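Local coordinates for protein N-acetylglucosamine-6-phosphate deacetylase (Mycobacterium smegmatis, PDB 6FV4) that probably removes the acetyl group from N-acetylglucosamine-6-phosphate, a divalent-metal-dependent reaction of carbohydrate metabolism, at residues 37-41 and 42-46; 23-27 and 28-32; 374-377 and 378-382. The protein carries 1 engineered substitution. All coordinates share one frame; numbering follows the deposited sequence.

Contact 1: residues 37-41 and 42-46. With CD (cadmium ion), chain I.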
loop_
_atom_site.group_PDB
_atom_site.type_symbol
_atom_site.label_atom_id
_atom_site.label_comp_id
_atom_site.label_asym_id
_atom_site.label_seq_id
_atom_site.Cartn_x
_atom_site.Cartn_y
_atom_site.Cartn_z
ATOM N N GLU B 37 -9.479 -18.394 33.631
ATOM C CA GLU B 37 -9.412 -18.425 35.079
ATOM C C GLU B 37 -8.624 -17.231 35.565
ATOM O O GLU B 37 -7.490 -17.020 35.130
ATOM C CB GLU B 37 -8.744 -19.700 35.556
ATOM C CG GLU B 37 -9.198 -20.185 36.865
ATOM C CD GLU B 37 -8.317 -21.310 37.265
ATOM O OE1 GLU B 37 -8.287 -22.303 36.510
ATOM O OE2 GLU B 37 -7.611 -21.188 38.287
ATOM N N ILE B 38 -9.214 -16.479 36.485
ATOM C CA ILE B 38 -8.655 -15.235 36.986
ATOM C C ILE B 38 -8.358 -15.428 38.463
ATOM O O ILE B 38 -9.196 -15.958 39.203
ATOM C CB ILE B 38 -9.630 -14.058 36.773
ATOM C CG1 ILE B 38 -9.981 -13.890 35.289
ATOM C CG2 ILE B 38 -9.075 -12.774 37.376
ATOM C CD1 ILE B 38 -8.793 -13.720 34.398
ATOM N N ALA B 39 -7.168 -15.022 38.892
ATOM C CA ALA B 39 -6.833 -14.975 40.313
ATOM C C ALA B 39 -6.274 -13.599 40.604
ATOM O O ALA B 39 -5.308 -13.176 39.958
ATOM C CB ALA B 39 -5.820 -16.053 40.711
ATOM N N SER B 40 -6.881 -12.904 41.564
ATOM C CA SER B 40 -6.451 -11.563 41.957
ATOM C C SER B 40 -6.458 -10.713 40.691
ATOM O O SER B 40 -7.528 -10.579 40.069
ATOM C CB SER B 40 -5.117 -11.713 42.705
ATOM O OG SER B 40 -4.472 -10.487 42.927
ATOM N N ASP B 41 -5.328 -10.184 40.233
ATOM C CA ASP B 41 -5.289 -9.379 39.019
ATOM C C ASP B 41 -4.682 -10.109 37.826
ATOM O O ASP B 41 -4.408 -9.465 36.816
ATOM C CB ASP B 41 -4.525 -8.073 39.276
ATOM C CG ASP B 41 -3.059 -8.308 39.564
ATOM O OD1 ASP B 41 -2.736 -9.417 40.034
ATOM O OD2 ASP B 41 -2.238 -7.380 39.360
ATOM N N ARG B 42 -4.475 -11.426 37.901
ATOM C CA ARG B 42 -3.761 -12.154 36.861
ATOM C C ARG B 42 -4.649 -13.205 36.197
ATOM O O ARG B 42 -5.525 -13.802 36.830
ATOM C CB ARG B 42 -2.498 -12.843 37.418
ATOM C CG ARG B 42 -1.622 -11.986 38.331
ATOM C CD ARG B 42 -1.222 -10.650 37.700
ATOM N NE ARG B 42 -0.402 -10.781 36.498
ATOM C CZ ARG B 42 0.301 -9.781 35.968
ATOM N NH1 ARG B 42 0.292 -8.577 36.536
ATOM N NH2 ARG B 42 1.019 -9.985 34.868
ATOM N N VAL B 43 -4.415 -13.427 34.905
ATOM C CA VAL B 43 -4.947 -14.620 34.264
ATOM C C VAL B 43 -4.121 -15.809 34.742
ATOM O O VAL B 43 -2.887 -15.775 34.708
ATOM C CB VAL B 43 -4.915 -14.486 32.732
ATOM C CG1 VAL B 43 -5.377 -15.794 32.052
ATOM C CG2 VAL B 43 -5.783 -13.306 32.249
ATOM N N VAL B 44 -4.799 -16.839 35.233
ATOM C CA VAL B 44 -4.155 -18.100 35.610
ATOM C C VAL B 44 -4.068 -19.054 34.426
ATOM O O VAL B 44 -2.995 -19.564 34.092
ATOM C CB VAL B 44 -4.927 -18.746 36.779
ATOM C CG1 VAL B 44 -4.327 -20.116 37.132
ATOM C CG2 VAL B 44 -4.906 -17.841 37.954
ATOM N N ALA B 45 -5.196 -19.316 33.776
ATOM C CA ALA B 45 -5.222 -20.233 32.647
ATOM C C ALA B 45 -6.296 -19.793 31.669
ATOM O O ALA B 45 -7.276 -19.147 32.047
ATOM C CB ALA B 45 -5.481 -21.677 33.096
ATOM N N VAL B 46 -6.081 -20.142 30.400
ATOM C CA VAL B 46 -7.047 -19.967 29.323
ATOM C C VAL B 46 -7.162 -21.300 28.600
ATOM O O VAL B 46 -6.191 -22.059 28.516
ATOM C CB VAL B 46 -6.618 -18.842 28.350
ATOM C CG1 VAL B 46 -7.604 -18.681 27.234
ATOM C CG2 VAL B 46 -6.475 -17.530 29.094
HETATM CD CD CD I . -8.173 -23.534 39.016
HETATM O O HOH W 1 -8.041 -23.200 41.625
#
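Glu37 faces Val44 and Ala45 at once, the mark of a classic beta bulge in a tight antiparallel hairpin. Its backbone grips both: Glu37 N donates to Ala45 O (2.8 Å), and Glu37 O accepts from Val44 N (2.7 Å). The side chain then leaves the ladder. CB rests beside the Ala45 backbone; beyond CG the chain runs extended (chi2 -172°), carrying the carboxylate past Val44 to a cadmium ion. Both oxygens bind this metal, OE2 at 2.5 Å and OE1 at a looser 2.8 Å, and a water supplies a further ligand. On its way OE2 passes obliquely by Val44 CG1, 3.6 Å away, so the valine flanks the chelating group. The other branch of Val44, CG2, presses on Ala39 CB at 3.4 Å, closer than methyl carbons usually lie.

Beyond this methyl pair the chain reverses through a type II' turn from Ala39 to Arg42, with Ser40 and Asp41 at its corners, and Ala39 and Arg42 close it by exchanging two backbone bonds. Asp41 and Arg42 run side by side, but their charged planes stand 71° apart and OD2 stays 4.0 Å from NH1, a long salt bridge that probably adds little. Bends at chi2 and chi3 fold the arginine, whose NH2 is held by Gly368 O. On the reverse face of the hairpin Ile38 CD1 meets Val43 CG2 at 3.7 Å.

That face is buried against loops, Val43 touching Leu365 and Ile38 touching Ala371. Strand 42-48 forms one border of a four-stranded mixed sheet; strand 34-39 lies between it and strand 16-21, where the backbone of Ile38 pairs with Met17.

Contact 2: residues 23-27 and 28-32; sequences TVLTG and TELLR
Residues 23-25 and 30-31 run antiparallel as a short beta hairpin, in which Val24 and Leu31 form a hydrogen-bonded pair and Leu25 and Leu30 a non-hydrogen-bonded one, before Thr26 N closes the loop on Glu29 O (3.0 Å). Thr26 organises the bend. With chi1 at 74° its OG1 lies between its own backbone N and carbonyl carbon, turned into the loop, where Glu29 N donates to it at 3.2 Å; Thr28 N adds a weak ST-turn bond and Thr28 OG1 another weak one. Gly27 takes a phi of 113°, a conformation in which a side chain would crowd the carbonyl oxygen before it. A water accepts from its N.

On one face Leu25 and Leu30 lie alongside, pointing the same way, CD2 to CD1 at 3.8 Å, while Leu25 also packs on Leu343 and Val347 of helix 339-357. On the other, Thr26 CG2 and Leu31 CD1 meet from chains crossing nearly at right angles, and both residues touch Val46.

At the open end Arg32 has Leu30 CD2 over one face of its guanidinium and a salt bridge from NH1 to Asp340; its NE donates in the guanidinium plane to Thr23 OG1, 3.0 Å away.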
loop_
_atom_site.group_PDB
_atom_site.type_symbol
_atom_site.label_atom_id
_atom_site.label_comp_id
_atom_site.label_asym_id
_atom_site.label_seq_id
_atom_site.Cartn_x
_atom_site.Cartn_y
_atom_site.Cartn_z
ATOM N N THR B 23 -17.037 -16.985 22.551
ATOM C CA THR B 23 -15.807 -16.748 21.797
ATOM C C THR B 23 -14.813 -15.986 22.661
ATOM O O THR B 23 -15.161 -14.933 23.197
ATOM C CB THR B 23 -16.057 -15.933 20.526
ATOM O OG1 THR B 23 -17.028 -16.588 19.695
ATOM C CG2 THR B 23 -14.759 -15.767 19.766
ATOM N N VAL B 24 -13.586 -16.498 22.777
ATOM C CA VAL B 24 -12.514 -15.801 23.484
ATOM C C VAL B 24 -11.344 -15.620 22.527
ATOM O O VAL B 24 -10.758 -16.604 22.054
ATOM C CB VAL B 24 -12.069 -16.545 24.751
ATOM C CG1 VAL B 24 -10.901 -15.819 25.391
ATOM C CG2 VAL B 24 -13.227 -16.662 25.737
ATOM N N LEU B 25 -11.011 -14.366 22.238
ATOM C CA LEU B 25 -9.827 -14.028 21.466
ATOM C C LEU B 25 -8.715 -13.662 22.441
ATOM O O LEU B 25 -8.898 -12.795 23.301
ATOM C CB LEU B 25 -10.119 -12.892 20.485
ATOM C CG LEU B 25 -10.866 -13.454 19.269
ATOM C CD1 LEU B 25 -12.330 -13.105 19.345
ATOM C CD2 LEU B 25 -10.264 -12.956 17.978
ATOM N N THR B 26 -7.588 -14.361 22.339
ATOM C CA THR B 26 -6.500 -14.192 23.290
ATOM C C THR B 26 -5.437 -13.231 22.797
ATOM O O THR B 26 -4.582 -12.812 23.584
ATOM C CB THR B 26 -5.839 -15.549 23.589
ATOM O OG1 THR B 26 -5.044 -15.947 22.467
ATOM C CG2 THR B 26 -6.895 -16.612 23.839
ATOM N N GLY B 27 -5.466 -12.866 21.522
ATOM C CA GLY B 27 -4.399 -12.129 20.887
ATOM C C GLY B 27 -3.678 -12.939 19.832
ATOM O O GLY B 27 -3.149 -12.362 18.873
ATOM N N THR B 28 -3.658 -14.266 19.982
ATOM C CA THR B 28 -3.083 -15.153 18.975
ATOM C C THR B 28 -4.064 -16.228 18.516
ATOM O O THR B 28 -3.954 -16.726 17.390
ATOM C CB THR B 28 -1.822 -15.832 19.511
ATOM O OG1 THR B 28 -2.136 -16.517 20.731
ATOM C CG2 THR B 28 -0.731 -14.809 19.768
ATOM N N GLU B 29 -5.005 -16.618 19.377
ATOM C CA GLU B 29 -5.948 -17.688 19.078
ATOM C C GLU B 29 -7.376 -17.188 19.226
ATOM O O GLU B 29 -7.659 -16.270 20.002
ATOM C CB GLU B 29 -5.779 -18.912 20.009
ATOM C CG GLU B 29 -4.367 -19.428 20.199
ATOM C CD GLU B 29 -4.207 -20.221 21.503
ATOM O OE1 GLU B 29 -4.316 -19.611 22.602
ATOM O OE2 GLU B 29 -3.983 -21.450 21.431
ATOM N N LEU B 30 -8.281 -17.817 18.487
ATOM C CA LEU B 30 -9.714 -17.625 18.655
ATOM C C LEU B 30 -10.280 -18.917 19.233
ATOM O O LEU B 30 -10.272 -19.958 18.565
ATOM C CB LEU B 30 -10.378 -17.274 17.327
ATOM C CG LEU B 30 -11.870 -16.940 17.383
ATOM C CD1 LEU B 30 -12.179 -15.810 16.423
ATOM C CD2 LEU B 30 -12.738 -18.160 17.075
ATOM N N LEU B 31 -10.785 -18.848 20.456
ATOM C CA LEU B 31 -11.313 -20.010 21.162
ATOM C C LEU B 31 -12.832 -19.984 21.134
ATOM O O LEU B 31 -13.449 -18.974 21.489
ATOM C CB LEU B 31 -10.821 -20.041 22.606
ATOM C CG LEU B 31 -9.318 -19.814 22.709
ATOM C CD1 LEU B 31 -8.928 -19.757 24.155
ATOM C CD2 LEU B 31 -8.577 -20.941 21.959
ATOM N N ARG B 32 -13.428 -21.101 20.717
ATOM C CA ARG B 32 -14.871 -21.209 20.583
ATOM C C ARG B 32 -15.323 -22.609 20.986
ATOM O O ARG B 32 -15.064 -23.574 20.259
ATOM C CB ARG B 32 -15.282 -20.892 19.147
ATOM C CG ARG B 32 -16.723 -20.457 18.988
ATOM C CD ARG B 32 -17.001 -19.987 17.565
ATOM N NE ARG B 32 -16.860 -18.540 17.415
ATOM C CZ ARG B 32 -16.404 -17.949 16.317
ATOM N NH1 ARG B 32 -16.037 -18.681 15.273
ATOM N NH2 ARG B 32 -16.320 -16.626 16.254
HETATM O O HOH W 2 -6.797 -13.158 19.243
#

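Contact 3: residues 374-377 and 378-382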
loop_
_atom_site.group_PDB
_atom_site.type_symbol
_atom_site.label_atom_id
_atom_site.label_comp_id
_atom_site.label_asym_id
_atom_site.label_seq_id
_atom_site.Cartn_x
_atom_site.Cartn_y
_atom_site.Cartn_z
ATOM N N VAL B 374 -12.328 -7.294 27.657
ATOM C CA VAL B 374 -13.515 -6.557 27.238
ATOM C C VAL B 374 -14.533 -7.555 26.706
ATOM O O VAL B 374 -14.181 -8.482 25.973
ATOM C CB VAL B 374 -13.184 -5.493 26.164
ATOM C CG1 VAL B 374 -14.460 -4.811 25.663
ATOM C CG2 VAL B 374 -12.227 -4.456 26.711
ATOM N N VAL B 375 -15.783 -7.396 27.113
ATOM C CA VAL B 375 -16.857 -8.277 26.693
ATOM C C VAL B 375 -17.699 -7.515 25.689
ATOM O O VAL B 375 -18.088 -6.369 25.940
ATOM C CB VAL B 375 -17.698 -8.756 27.885
ATOM C CG1 VAL B 375 -18.650 -9.842 27.429
ATOM C CG2 VAL B 375 -16.783 -9.288 28.994
ATOM N N LEU B 376 -17.957 -8.139 24.540
ATOM C CA LEU B 376 -18.686 -7.510 23.450
ATOM C C LEU B 376 -19.860 -8.390 23.060
ATOM O O LEU B 376 -19.743 -9.618 23.069
ATOM C CB LEU B 376 -17.775 -7.294 22.233
ATOM C CG LEU B 376 -16.407 -6.645 22.441
ATOM C CD1 LEU B 376 -15.552 -6.815 21.194
ATOM C CD2 LEU B 376 -16.565 -5.169 22.782
ATOM N N ASP B 377 -20.981 -7.764 22.694
ATOM C CA ASP B 377 -22.131 -8.515 22.195
ATOM C C ASP B 377 -21.999 -8.720 20.685
ATOM O O ASP B 377 -20.953 -8.451 20.087
ATOM C CB ASP B 377 -23.437 -7.818 22.589
ATOM C CG ASP B 377 -23.560 -6.408 22.035
ATOM O OD1 ASP B 377 -22.923 -6.078 21.009
ATOM O OD2 ASP B 377 -24.340 -5.631 22.613
ATOM N N HIS B 378 -23.064 -9.208 20.033
ATOM C CA HIS B 378 -22.942 -9.527 18.610
ATOM C C HIS B 378 -22.805 -8.271 17.763
ATOM O O HIS B 378 -22.154 -8.302 16.713
ATOM C CB HIS B 378 -24.124 -10.382 18.136
ATOM C CG HIS B 378 -23.856 -11.862 18.193
ATOM N ND1 HIS B 378 -22.849 -12.468 17.470
ATOM C CD2 HIS B 378 -24.451 -12.851 18.905
ATOM C CE1 HIS B 378 -22.838 -13.765 17.730
ATOM N NE2 HIS B 378 -23.801 -14.024 18.599
ATOM N N ASP B 379 -23.368 -7.154 18.214
ATOM C CA ASP B 379 -23.121 -5.882 17.541
ATOM C C ASP B 379 -21.722 -5.333 17.806
ATOM O O ASP B 379 -21.432 -4.212 17.378
ATOM C CB ASP B 379 -24.167 -4.853 17.972
ATOM C CG ASP B 379 -25.584 -5.252 17.572
ATOM O OD1 ASP B 379 -25.749 -5.979 16.558
ATOM O OD2 ASP B 379 -26.535 -4.846 18.280
ATOM N N LEU B 380 -20.859 -6.090 18.488
ATOM C CA LEU B 380 -19.539 -5.620 18.909
ATOM C C LEU B 380 -19.630 -4.365 19.778
ATOM O O LEU B 380 -18.744 -3.509 19.750
ATOM C CB LEU B 380 -18.614 -5.384 17.710
ATOM C CG LEU B 380 -18.257 -6.614 16.865
ATOM C CD1 LEU B 380 -17.017 -6.357 16.013
ATOM C CD2 LEU B 380 -18.053 -7.839 17.754
ATOM N N ALA B 381 -20.697 -4.244 20.562
ATOM C CA ALA B 381 -20.782 -3.207 21.580
ATOM C C ALA B 381 -20.256 -3.739 22.907
ATOM O O ALA B 381 -20.529 -4.886 23.273
ATOM C CB ALA B 381 -22.220 -2.718 21.762
ATOM N N VAL B 382 -19.519 -2.885 23.625
ATOM C CA VAL B 382 -18.988 -3.231 24.940
ATOM C C VAL B 382 -20.127 -3.402 25.929
ATOM O O VAL B 382 -20.948 -2.495 26.121
ATOM C CB VAL B 382 -18.022 -2.150 25.441
ATOM C CG1 VAL B 382 -17.637 -2.434 26.902
ATOM C CG2 VAL B 382 -16.797 -2.066 24.556
#
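A chi1 of 60° sets the Asp377 carboxylate between its own backbone N and carbonyl carbon, turning OD1 back over the bend toward Ala381 N, while a positive phi of 57° at Leu380 lets the chain complete its reversal. Together they make a beta hairpin closed by a type I turn, Asp377 to Leu380, with a G1 bulge at Leu380. The backbone of Asp377 is bound on both sides of the bulge: its O accepts from Leu380 N (2.9 Å), the donor standing above the carbonyl plane, and its N donates to Ala381 O (3.0 Å). The bulge leaves Ala381 N to the side chain, and OD1 takes it at 2.9 Å from above the carboxylate plane. Asp379 OD2 lies 4.7 Å from this oxygen, near enough that the two acids may raise each other's proton affinity slightly.

Below the turn the contact becomes apolar. Leu376 and Val382 form a non-hydrogen-bonded antiparallel pair, and Val374 lies on the same face, its chain crossing that of Val382 at roughly a right angle. Leu376 also packs on Phe328 and Leu380 on Val332, both of helix 324-334, and Glu325 of that helix accepts from Val382 N. One methyl joins the two halves of the apolar patch: Val382 CG2 sits 3.6 Å from Leu376 CD2 and 3.8 Å from Val374 CG1.

In the fold
Along the chain contact 2 comes first and contact 1 soon after, with contact 3 near the C-terminal end; only contacts 1 and 2 touch. Their centres lie 16 Å apart, and Val46 CG1 of contact 1 reaches Leu31 CD1 of contact 2 at 3.5 Å. Val46 also helps form the pocket occupied by dithiothreitol, probably from the crystallisation liquor. Contact 3 stays about 7 Å from contact 2 and about 10 Å from contact 1, nearest atoms in both cases. Contacts 2 and 3 are joined through strand 63-76, which pairs in parallel with 23-25 and antiparallel with 373-376; the same strand carries the zinc ligands His72 and His74. All three contacts lie away from that metal centre and from the engineered Ala283.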